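Long-range contacts in uncharacterized protein DUF1185 (PDB 3BYQ), which is of unknown function but adopts a variant of the Bacillus chorismate mutase fold and may have a role in amino-acid metabolism: residues S3-L12 / E56-E67; L29-V37 / N147-A156. All blocks are in the same frame, centred on the assembly; numbering follows the deposited sequence. Where two conformers were deposited one is given.

Interaction 1: residues S3-L12 / E56-E67; sequences SLIEIRKRTL and ELRSLGTLLATE. With EDO (1,2-ethanediol), chain Q; EDO (1,2-ethanediol), chain X.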
loop_
_atom_site.group_PDB
_atom_site.type_symbol
_atom_site.label_atom_id
_atom_site.label_comp_id
_atom_site.label_asym_id
_atom_site.label_seq_id
_atom_site.Cartn_x
_atom_site.Cartn_y
_atom_site.Cartn_z
ATOM N N SER B 3 -15.677 -3.663 32.394
ATOM C CA SER B 3 -15.962 -3.703 30.968
ATOM C C SER B 3 -14.790 -4.206 30.169
ATOM O O SER B 3 -13.641 -3.911 30.454
ATOM C CB SER B 3 -16.319 -2.317 30.450
ATOM O OG SER B 3 -16.588 -2.354 29.074
ATOM N N LEU B 4 -15.131 -4.950 29.138
ATOM C CA LEU B 4 -14.146 -5.479 28.189
ATOM C C LEU B 4 -13.991 -4.551 26.998
ATOM O O LEU B 4 -13.275 -4.881 26.028
ATOM C CB LEU B 4 -14.612 -6.839 27.660
ATOM C CG LEU B 4 -14.651 -7.978 28.664
ATOM C CD1 LEU B 4 -15.360 -9.226 28.066
ATOM C CD2 LEU B 4 -13.208 -8.268 29.093
ATOM N N ILE B 5 -14.656 -3.404 27.066
ATOM C CA ILE B 5 -14.703 -2.469 25.928
ATOM C C ILE B 5 -14.080 -1.150 26.284
ATOM O O ILE B 5 -14.626 -0.383 27.058
ATOM C CB ILE B 5 -16.131 -2.248 25.437
ATOM C CG1 ILE B 5 -16.785 -3.592 25.080
ATOM C CG2 ILE B 5 -16.133 -1.274 24.223
ATOM C CD1 ILE B 5 -18.229 -3.440 24.597
ATOM N N GLU B 6 -12.913 -0.900 25.707
ATOM C CA GLU B 6 -12.191 0.361 25.932
ATOM C C GLU B 6 -11.879 0.988 24.584
ATOM O O GLU B 6 -11.047 0.495 23.862
ATOM C CB GLU B 6 -10.904 0.102 26.693
ATOM C CG GLU B 6 -11.148 -0.502 28.051
ATOM C CD GLU B 6 -9.873 -0.926 28.746
ATOM O OE1 GLU B 6 -8.759 -0.702 28.216
ATOM O OE2 GLU B 6 -9.995 -1.504 29.834
ATOM N N ILE B 7 -12.539 2.103 24.289
ATOM C CA ILE B 7 -12.399 2.786 22.976
ATOM C C ILE B 7 -11.261 3.823 22.962
ATOM O O ILE B 7 -11.233 4.756 23.778
ATOM C CB ILE B 7 -13.727 3.495 22.590
ATOM C CG1 ILE B 7 -14.911 2.528 22.619
ATOM C CG2 ILE B 7 -13.623 4.178 21.187
ATOM C CD1 ILE B 7 -16.254 3.212 22.468
ATOM N N ARG B 8 -10.351 3.675 22.005
ATOM C CA ARG B 8 -9.257 4.606 21.821
ATOM C C ARG B 8 -9.693 5.763 20.923
ATOM O O ARG B 8 -9.468 6.927 21.198
ATOM C CB ARG B 8 -8.037 3.897 21.219
ATOM C CG ARG B 8 -6.902 4.871 21.013
ATOM C CD ARG B 8 -5.564 4.232 20.736
ATOM N NE ARG B 8 -5.497 3.440 19.523
ATOM C CZ ARG B 8 -5.121 3.888 18.334
ATOM N NH1 ARG B 8 -4.853 5.150 18.152
ATOM N NH2 ARG B 8 -5.074 3.052 17.306
ATOM N N LYS B 9 -10.289 5.381 19.804
ATOM C CA LYS B 9 -10.756 6.354 18.811
ATOM C C LYS B 9 -11.861 5.812 17.974
ATOM O O LYS B 9 -12.097 4.612 17.936
ATOM C CB LYS B 9 -9.594 6.848 17.934
ATOM C CG LYS B 9 -8.999 5.821 17.068
ATOM C CD LYS B 9 -7.696 6.318 16.441
ATOM C CE LYS B 9 -7.878 7.414 15.443
ATOM N NZ LYS B 9 -6.492 7.910 15.001
ATOM N N ARG B 10 -12.540 6.733 17.319
ATOM C CA ARG B 10 -13.677 6.426 16.460
ATOM C C ARG B 10 -13.589 7.277 15.209
ATOM O O ARG B 10 -12.979 8.345 15.212
ATOM C CB ARG B 10 -14.975 6.771 17.192
ATOM C CG ARG B 10 -15.362 5.837 18.321
ATOM C CD ARG B 10 -16.513 6.380 19.109
ATOM N NE ARG B 10 -17.755 6.401 18.337
ATOM C CZ ARG B 10 -18.909 6.891 18.754
ATOM N NH1 ARG B 10 -19.043 7.320 19.989
ATOM N NH2 ARG B 10 -19.949 6.896 17.928
ATOM N N THR B 11 -14.123 6.759 14.121
ATOM C CA THR B 11 -14.261 7.553 12.914
ATOM C C THR B 11 -15.653 7.392 12.356
ATOM O O THR B 11 -16.291 6.336 12.487
ATOM C CB THR B 11 -13.217 7.248 11.818
ATOM O OG1 THR B 11 -13.426 5.916 11.317
ATOM C CG2 THR B 11 -11.799 7.429 12.377
ATOM N N LEU B 12 -16.147 8.489 11.821
ATOM C CA LEU B 12 -17.410 8.502 11.101
ATOM C C LEU B 12 -17.066 8.996 9.713
ATOM O O LEU B 12 -16.414 10.007 9.599
ATOM C CB LEU B 12 -18.380 9.459 11.767
ATOM C CG LEU B 12 -19.740 9.673 11.090
ATOM C CD1 LEU B 12 -20.508 8.383 11.099
ATOM C CD2 LEU B 12 -20.517 10.750 11.820
ATOM N N GLU B 56 -21.051 -8.400 25.462
ATOM C CA GLU B 56 -20.854 -6.995 25.812
ATOM C C GLU B 56 -20.755 -6.070 24.590
ATOM O O GLU B 56 -21.215 -4.933 24.622
ATOM C CB GLU B 56 -19.658 -6.772 26.717
ATOM C CG GLU B 56 -19.764 -5.399 27.375
ATOM C CD GLU B 56 -18.579 -5.020 28.226
ATOM O OE1 GLU B 56 -17.765 -5.925 28.573
ATOM O OE2 GLU B 56 -18.505 -3.796 28.550
ATOM N N LEU B 57 -20.193 -6.597 23.509
ATOM C CA LEU B 57 -20.019 -5.843 22.265
ATOM C C LEU B 57 -21.325 -5.409 21.627
ATOM O O LEU B 57 -21.342 -4.503 20.807
ATOM C CB LEU B 57 -19.148 -6.614 21.266
ATOM C CG LEU B 57 -17.650 -6.600 21.599
ATOM C CD1 LEU B 57 -16.937 -7.746 20.828
ATOM C CD2 LEU B 57 -17.020 -5.214 21.332
ATOM N N ARG B 58 -22.430 -6.022 22.029
ATOM C CA ARG B 58 -23.716 -5.602 21.480
ATOM C C ARG B 58 -23.934 -4.113 21.736
ATOM O O ARG B 58 -24.457 -3.421 20.881
ATOM C CB ARG B 58 -24.859 -6.443 22.052
ATOM C CG ARG B 58 -26.178 -6.322 21.313
ATOM C CD ARG B 58 -26.226 -7.194 20.066
ATOM N NE ARG B 58 -26.167 -8.613 20.401
ATOM C CZ ARG B 58 -27.194 -9.313 20.880
ATOM N NH1 ARG B 58 -28.399 -8.782 20.995
ATOM N NH2 ARG B 58 -27.030 -10.587 21.182
ATOM N N SER B 59 -23.476 -3.637 22.895
ATOM C CA SER B 59 -23.627 -2.212 23.257
ATOM C C SER B 59 -22.830 -1.301 22.326
ATOM O O SER B 59 -23.233 -0.175 22.047
ATOM C CB SER B 59 -23.242 -1.932 24.713
ATOM O OG SER B 59 -21.896 -2.266 24.964
ATOM N N LEU B 60 -21.695 -1.787 21.881
ATOM C CA LEU B 60 -20.862 -1.049 20.915
ATOM C C LEU B 60 -21.613 -0.988 19.579
ATOM O O LEU B 60 -21.620 0.034 18.912
ATOM C CB LEU B 60 -19.514 -1.732 20.728
ATOM C CG LEU B 60 -18.535 -0.984 19.821
ATOM C CD1 LEU B 60 -18.169 0.382 20.431
ATOM C CD2 LEU B 60 -17.266 -1.835 19.552
ATOM N N GLY B 61 -22.208 -2.119 19.191
ATOM C CA GLY B 61 -23.042 -2.195 17.980
ATOM C C GLY B 61 -24.129 -1.132 18.038
ATOM O O GLY B 61 -24.368 -0.373 17.081
ATOM N N THR B 62 -24.799 -1.054 19.182
ATOM C CA THR B 62 -25.896 -0.076 19.353
ATOM C C THR B 62 -25.393 1.358 19.235
ATOM O O THR B 62 -25.989 2.185 18.572
ATOM C CB THR B 62 -26.634 -0.302 20.684
ATOM O OG1 THR B 62 -27.140 -1.642 20.682
ATOM C CG2 THR B 62 -27.774 0.708 20.868
ATOM N N LEU B 63 -24.261 1.616 19.845
ATOM C CA LEU B 63 -23.676 2.945 19.808
ATOM C C LEU B 63 -23.420 3.411 18.363
ATOM O O LEU B 63 -23.779 4.534 17.942
ATOM C CB LEU B 63 -22.346 2.933 20.585
ATOM C CG LEU B 63 -21.627 4.286 20.669
ATOM C CD1 LEU B 63 -22.373 5.297 21.588
ATOM C CD2 LEU B 63 -20.168 4.061 21.080
ATOM N N LEU B 64 -22.763 2.551 17.610
ATOM C CA LEU B 64 -22.355 2.879 16.222
ATOM C C LEU B 64 -23.556 2.956 15.301
ATOM O O LEU B 64 -23.642 3.834 14.437
ATOM C CB LEU B 64 -21.334 1.864 15.688
ATOM C CG LEU B 64 -20.047 1.722 16.528
ATOM C CD1 LEU B 64 -19.033 0.774 15.839
ATOM C CD2 LEU B 64 -19.392 3.011 16.857
ATOM N N ALA B 65 -24.494 2.040 15.496
ATOM C CA ALA B 65 -25.685 2.008 14.636
ATOM C C ALA B 65 -26.499 3.265 14.877
ATOM O O ALA B 65 -27.014 3.859 13.961
ATOM C CB ALA B 65 -26.544 0.717 14.880
ATOM N N THR B 66 -26.618 3.648 16.132
ATOM C CA THR B 66 -27.369 4.879 16.497
ATOM C C THR B 66 -26.746 6.109 15.865
ATOM O O THR B 66 -27.434 6.982 15.338
ATOM C CB THR B 66 -27.494 5.035 18.027
ATOM O OG1 THR B 66 -28.171 3.871 18.540
ATOM C CG2 THR B 66 -28.276 6.262 18.392
ATOM N N GLU B 67 -25.426 6.146 15.859
ATOM C CA GLU B 67 -24.723 7.272 15.268
ATOM C C GLU B 67 -25.017 7.387 13.782
ATOM O O GLU B 67 -25.186 8.477 13.237
ATOM C CB GLU B 67 -23.223 7.136 15.464
ATOM C CG GLU B 67 -22.457 8.272 14.893
ATOM C CD GLU B 67 -20.946 8.158 15.105
ATOM O OE1 GLU B 67 -20.417 7.014 15.156
ATOM O OE2 GLU B 67 -20.304 9.229 15.207
HETATM C C1 EDO Q . -29.450 -4.637 21.342
HETATM O O1 EDO Q . -28.940 -4.860 22.664
HETATM C C2 EDO Q . -30.303 -5.817 20.903
HETATM O O2 EDO Q . -29.741 -6.450 19.749
HETATM C C1 EDO X . -11.922 -6.767 33.154
HETATM O O1 EDO X . -11.321 -8.020 33.540
HETATM C C2 EDO X . -11.837 -6.516 31.650
HETATM O O2 EDO X . -11.017 -5.370 31.335
HETATM O O HOH W 1 -17.679 5.603 15.434
#

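Interaction 2: residues L29-V37 / N147-A156; sequences LKLAASCAV and NSIEIGIQDA. With EDO (1,2-ethanediol), chain F; EDO (1,2-ethanediol), chain O; EDO (1,2-ethanediol), chain Y.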
loop_
_atom_site.group_PDB
_atom_site.type_symbol
_atom_site.label_atom_id
_atom_site.label_comp_id
_atom_site.label_asym_id
_atom_site.label_seq_id
_atom_site.Cartn_x
_atom_site.Cartn_y
_atom_site.Cartn_z
ATOM N N LEU B 29 -26.090 9.318 -3.911
ATOM C CA LEU B 29 -25.993 8.250 -2.940
ATOM C C LEU B 29 -25.120 8.664 -1.769
ATOM O O LEU B 29 -24.078 9.277 -1.958
ATOM C CB LEU B 29 -25.371 7.012 -3.597
ATOM C CG LEU B 29 -25.083 5.818 -2.699
ATOM C CD1 LEU B 29 -26.364 5.228 -2.071
ATOM C CD2 LEU B 29 -24.352 4.819 -3.534
ATOM N N LYS B 30 -25.550 8.331 -0.555
ATOM C CA LYS B 30 -24.693 8.493 0.614
ATOM C C LYS B 30 -24.490 7.115 1.239
ATOM O O LYS B 30 -25.449 6.345 1.425
ATOM C CB LYS B 30 -25.237 9.427 1.656
ATOM C CG LYS B 30 -25.431 10.807 1.150
ATOM C CD LYS B 30 -25.682 11.788 2.300
ATOM C CE LYS B 30 -26.099 13.113 1.740
ATOM N NZ LYS B 30 -26.049 14.201 2.750
ATOM N N LEU B 31 -23.222 6.824 1.479
ATOM C CA LEU B 31 -22.791 5.613 2.220
ATOM C C LEU B 31 -21.977 6.115 3.402
ATOM O O LEU B 31 -21.103 6.952 3.235
ATOM C CB LEU B 31 -21.928 4.697 1.349
ATOM C CG LEU B 31 -22.597 4.052 0.129
ATOM C CD1 LEU B 31 -21.593 3.272 -0.696
ATOM C CD2 LEU B 31 -23.771 3.167 0.496
ATOM N N ALA B 32 -22.221 5.554 4.580
ATOM C CA ALA B 32 -21.545 6.041 5.797
ATOM C C ALA B 32 -21.049 4.893 6.625
ATOM O O ALA B 32 -21.697 3.833 6.679
ATOM C CB ALA B 32 -22.501 6.931 6.622
ATOM N N ALA B 33 -19.893 5.093 7.263
ATOM C CA ALA B 33 -19.312 4.035 8.112
ATOM C C ALA B 33 -18.962 4.665 9.446
ATOM O O ALA B 33 -18.489 5.782 9.492
ATOM C CB ALA B 33 -18.067 3.437 7.468
ATOM N N SER B 34 -19.273 3.930 10.509
ATOM C CA SER B 34 -18.934 4.318 11.870
ATOM C C SER B 34 -18.044 3.210 12.394
ATOM O O SER B 34 -18.456 2.062 12.431
ATOM C CB SER B 34 -20.182 4.456 12.749
ATOM O OG SER B 34 -19.870 4.924 14.074
ATOM N N CYS B 35 -16.834 3.595 12.801
ATOM C CA CYS B 35 -15.811 2.672 13.300
ATOM C C CYS B 35 -15.354 3.055 14.700
ATOM O O CYS B 35 -15.280 4.256 15.067
ATOM C CB CYS B 35 -14.574 2.746 12.416
ATOM S SG CYS B 35 -14.887 2.464 10.612
ATOM N N ALA B 36 -15.019 2.020 15.460
ATOM C CA ALA B 36 -14.431 2.162 16.788
ATOM C C ALA B 36 -13.230 1.221 16.908
ATOM O O ALA B 36 -13.317 0.028 16.545
ATOM C CB ALA B 36 -15.439 1.837 17.895
ATOM N N VAL B 37 -12.159 1.786 17.473
ATOM C CA VAL B 37 -10.913 1.081 17.747
ATOM C C VAL B 37 -10.884 0.819 19.230
ATOM O O VAL B 37 -10.947 1.741 20.024
ATOM C CB VAL B 37 -9.684 1.889 17.337
ATOM C CG1 VAL B 37 -8.420 1.135 17.686
ATOM C CG2 VAL B 37 -9.724 2.218 15.835
ATOM N N ASN B 147 -23.275 -2.797 -3.411
ATOM C CA ASN B 147 -22.322 -1.710 -3.463
ATOM C C ASN B 147 -21.205 -1.917 -2.452
ATOM O O ASN B 147 -21.172 -2.939 -1.764
ATOM C CB ASN B 147 -23.029 -0.376 -3.156
ATOM C CG ASN B 147 -22.468 0.785 -3.936
ATOM O OD1 ASN B 147 -21.291 0.814 -4.325
ATOM N ND2 ASN B 147 -23.340 1.751 -4.218
ATOM N N SER B 148 -20.289 -0.956 -2.395
ATOM C CA SER B 148 -19.138 -1.076 -1.494
ATOM C C SER B 148 -18.658 0.254 -1.040
ATOM O O SER B 148 -18.831 1.250 -1.738
ATOM C CB SER B 148 -17.945 -1.741 -2.237
ATOM O OG SER B 148 -18.259 -3.027 -2.700
ATOM N N ILE B 149 -18.086 0.265 0.158
ATOM C CA ILE B 149 -17.393 1.443 0.684
ATOM C C ILE B 149 -16.094 0.967 1.370
ATOM O O ILE B 149 -16.080 -0.073 2.020
ATOM C CB ILE B 149 -18.258 2.277 1.613
ATOM C CG1 ILE B 149 -17.500 3.543 2.017
ATOM C CG2 ILE B 149 -18.663 1.460 2.845
ATOM C CD1 ILE B 149 -18.305 4.542 2.890
ATOM N N GLU B 150 -15.017 1.712 1.197
ATOM C CA GLU B 150 -13.752 1.350 1.839
ATOM C C GLU B 150 -13.665 1.929 3.238
ATOM O O GLU B 150 -13.965 3.102 3.444
ATOM C CB GLU B 150 -12.545 1.848 1.022
ATOM C CG GLU B 150 -11.254 1.142 1.451
ATOM C CD GLU B 150 -10.003 1.702 0.853
ATOM O OE1 GLU B 150 -9.678 2.864 1.181
ATOM O OE2 GLU B 150 -9.335 0.963 0.093
ATOM N N ILE B 151 -13.214 1.123 4.193
ATOM C CA ILE B 151 -12.993 1.605 5.551
ATOM C C ILE B 151 -11.538 1.385 5.947
ATOM O O ILE B 151 -10.802 0.598 5.313
ATOM C CB ILE B 151 -13.914 0.903 6.601
ATOM C CG1 ILE B 151 -13.566 -0.585 6.768
ATOM C CG2 ILE B 151 -15.399 1.105 6.222
ATOM C CD1 ILE B 151 -14.234 -1.273 7.996
ATOM N N GLY B 152 -11.161 2.028 7.038
ATOM C CA GLY B 152 -9.822 1.894 7.590
ATOM C C GLY B 152 -9.440 3.116 8.371
ATOM O O GLY B 152 -10.014 4.191 8.177
ATOM N N ILE B 153 -8.532 2.919 9.306
ATOM C CA ILE B 153 -7.992 4.023 10.120
ATOM C C ILE B 153 -6.486 3.871 10.006
ATOM O O ILE B 153 -5.925 2.794 10.205
ATOM C CB ILE B 153 -8.501 3.993 11.581
ATOM C CG1 ILE B 153 -10.015 4.236 11.575
ATOM C CG2 ILE B 153 -7.809 5.073 12.477
ATOM C CD1 ILE B 153 -10.672 4.173 12.957
ATOM N N GLN B 154 -5.832 4.997 9.762
ATOM C CA GLN B 154 -4.415 4.978 9.474
ATOM C C GLN B 154 -3.518 4.276 10.487
ATOM O O GLN B 154 -2.581 3.550 10.111
ATOM C CB GLN B 154 -3.918 6.388 9.192
ATOM C CG GLN B 154 -2.442 6.458 8.852
ATOM C CD GLN B 154 -1.561 6.581 10.096
ATOM O OE1 GLN B 154 -1.929 7.251 11.056
ATOM N NE2 GLN B 154 -0.394 5.949 10.069
ATOM N N ASP B 155 -3.817 4.510 11.755
ATOM C CA ASP B 155 -3.012 3.998 12.845
ATOM C C ASP B 155 -3.735 2.909 13.633
ATOM O O ASP B 155 -3.452 2.714 14.812
ATOM C CB ASP B 155 -2.585 5.151 13.766
ATOM C CG ASP B 155 -3.737 5.695 14.592
ATOM O OD1 ASP B 155 -4.864 5.715 14.071
ATOM O OD2 ASP B 155 -3.522 6.027 15.781
ATOM N N ALA B 156 -4.630 2.212 12.990
ATOM C CA ALA B 156 -5.375 1.156 13.658
ATOM C C ALA B 156 -5.754 0.050 12.701
ATOM O O ALA B 156 -5.777 0.266 11.492
ATOM C CB ALA B 156 -6.678 1.718 14.247
HETATM C C1 EDO F . -8.496 7.800 10.168
HETATM O O1 EDO F . -7.249 7.506 9.510
HETATM C C2 EDO F . -9.005 9.152 9.710
HETATM O O2 EDO F . -8.964 9.215 8.274
HETATM C C1 EDO O . -13.732 6.794 0.589
HETATM O O1 EDO O . -12.968 5.651 0.170
HETATM C C2 EDO O . -14.554 6.420 1.810
HETATM O O2 EDO O . -13.722 5.745 2.768
HETATM C C1 EDO Y . -22.882 15.727 1.966
HETATM O O1 EDO Y . -23.811 15.158 1.059
HETATM C C2 EDO Y . -22.240 16.897 1.261
HETATM O O2 EDO Y . -23.242 17.900 1.123
#

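Interaction 1: residues S3-L12 / E56-E67
Glu56 receives Ser3 and Leu4 with its two carboxylate oxygens, a small example of how one acidic side chain on a helix can hold an irregular N-terminal strand lead-in. The hydroxyl of Ser3 donates to it in a very short bond, OG to Glu56 OE2 2.5 Å. Leu4 gives its backbone N-H to Glu56 OE1 over 2.9 Å, on the syn side, a little out of the carboxylate plane, and nearly straight. The same Ser3 OG accepts from Ile5 N, 3.0 Å away, closing an ST turn; with its OG turned opposite Ser3's own N, the hydroxyl stands between the Ile5 N-H and the Glu56 carboxylate.

At the other end the polar pairing is a salt bridge, with Arg10 NH2 2.8 Å from Glu67 OE1. As a hydrogen bond it is weak, bent to 138°, and the guanidinium and carboxylate planes stand 69° apart. A water that accepts from Arg10 NE lies beside the pair, and Glu67 OE1 also bonds Ser34.

Apolar contacts fill the middle. Ile5 presses CD1 against the helix backbone at Glu56 O and meets Leu57 CD2 at 3.9 Å. Ile7 reaches Leu60, CD1 to CD1 at 4.0 Å, and Leu63 lays CD2 over one face of the Arg10 guanidinium.

The axes of strand 7-12 and helix 56-67 come within 10.8 Å of each other, 33° from parallel. Helix 51-72 also rests on strands 29-39 and 161-169 and on helix 98-109, while strand 7-17 pairs with strand 29-39 and, antiparallel, with a strand of a second subunit.

Interaction 2: residues L29-V37 / N147-A156
Val37 meets Ile153 and Ala156 at the tighter end of this buried contact. Its CG2 comes tip to tip with Ile153 CD1 at 3.6 Å and lies 3.5 Å from Ala156 CB, closer than carbon atoms usually pack. Ala156 is brought there by a type I turn from Ile153, closed by the bond from Ala156 N to Ile153 O. Further along, the fit eases: Ile153 CD1 stands 4.2 Å from Cys35 CB, and the Cys35 sulfur only skirts Ile151. Ala33 turns its methyl to Ile151 CG2 at 3.8 Å, a branch aimed across by chi1 of 67°, which sets CG1 between the backbone N and the carbonyl carbon.

The general lesson is that strands can pack face to face through side chains alone. Strands 29-39 and 147-151 belong to one mixed sheet without pairing directly; the axes of 29-37 and 147-151 pass within 8.1 Å of each other at 41°, and alternate residues point inward. Strand 161-169 supplies Ala165 and Val167 to the same interior, and the arrangement is consistent with the variant chorismate mutase fold described for this family.

Towards Asn147 the interface becomes more polar. Leu31 and Ile149 slide past each other, with Leu31 CB 3.9 Å from Ile149 CD1, while Leu31 CD1 abuts the Ser148 carbonyl oxygen. Leu29 CD2 touches the amide nitrogen of the partly exposed Asn147, whose OD1 accepts from Ser148 N. On the outward faces, Lys30 extends to an ethanediol probably left from crystallisation, and Glu150, partly exposed, forms a salt bridge with Arg129 and bonds Tyr128 of a third subunit.

Strand 29-39 joins the two contacts: it is one partner in interaction 2 and pairs antiparallel with strand 7-17 of interaction 1, Thr11 O meeting Cys35 N. Its two faces serve different neighbours. Ser34 points to helix 51-72, where it packs against Leu64, whereas Cys35 points into the other layer. Chemistry follows place. Interaction 1, partly buried, closes its ends with carboxylates around a short apolar middle; interaction 2, nearer the chain centre and almost wholly buried, relies mostly on aliphatic side chains. Asp155 of 147-156 also pairs with Arg8 and Lys9, tying the turn back to 3-12.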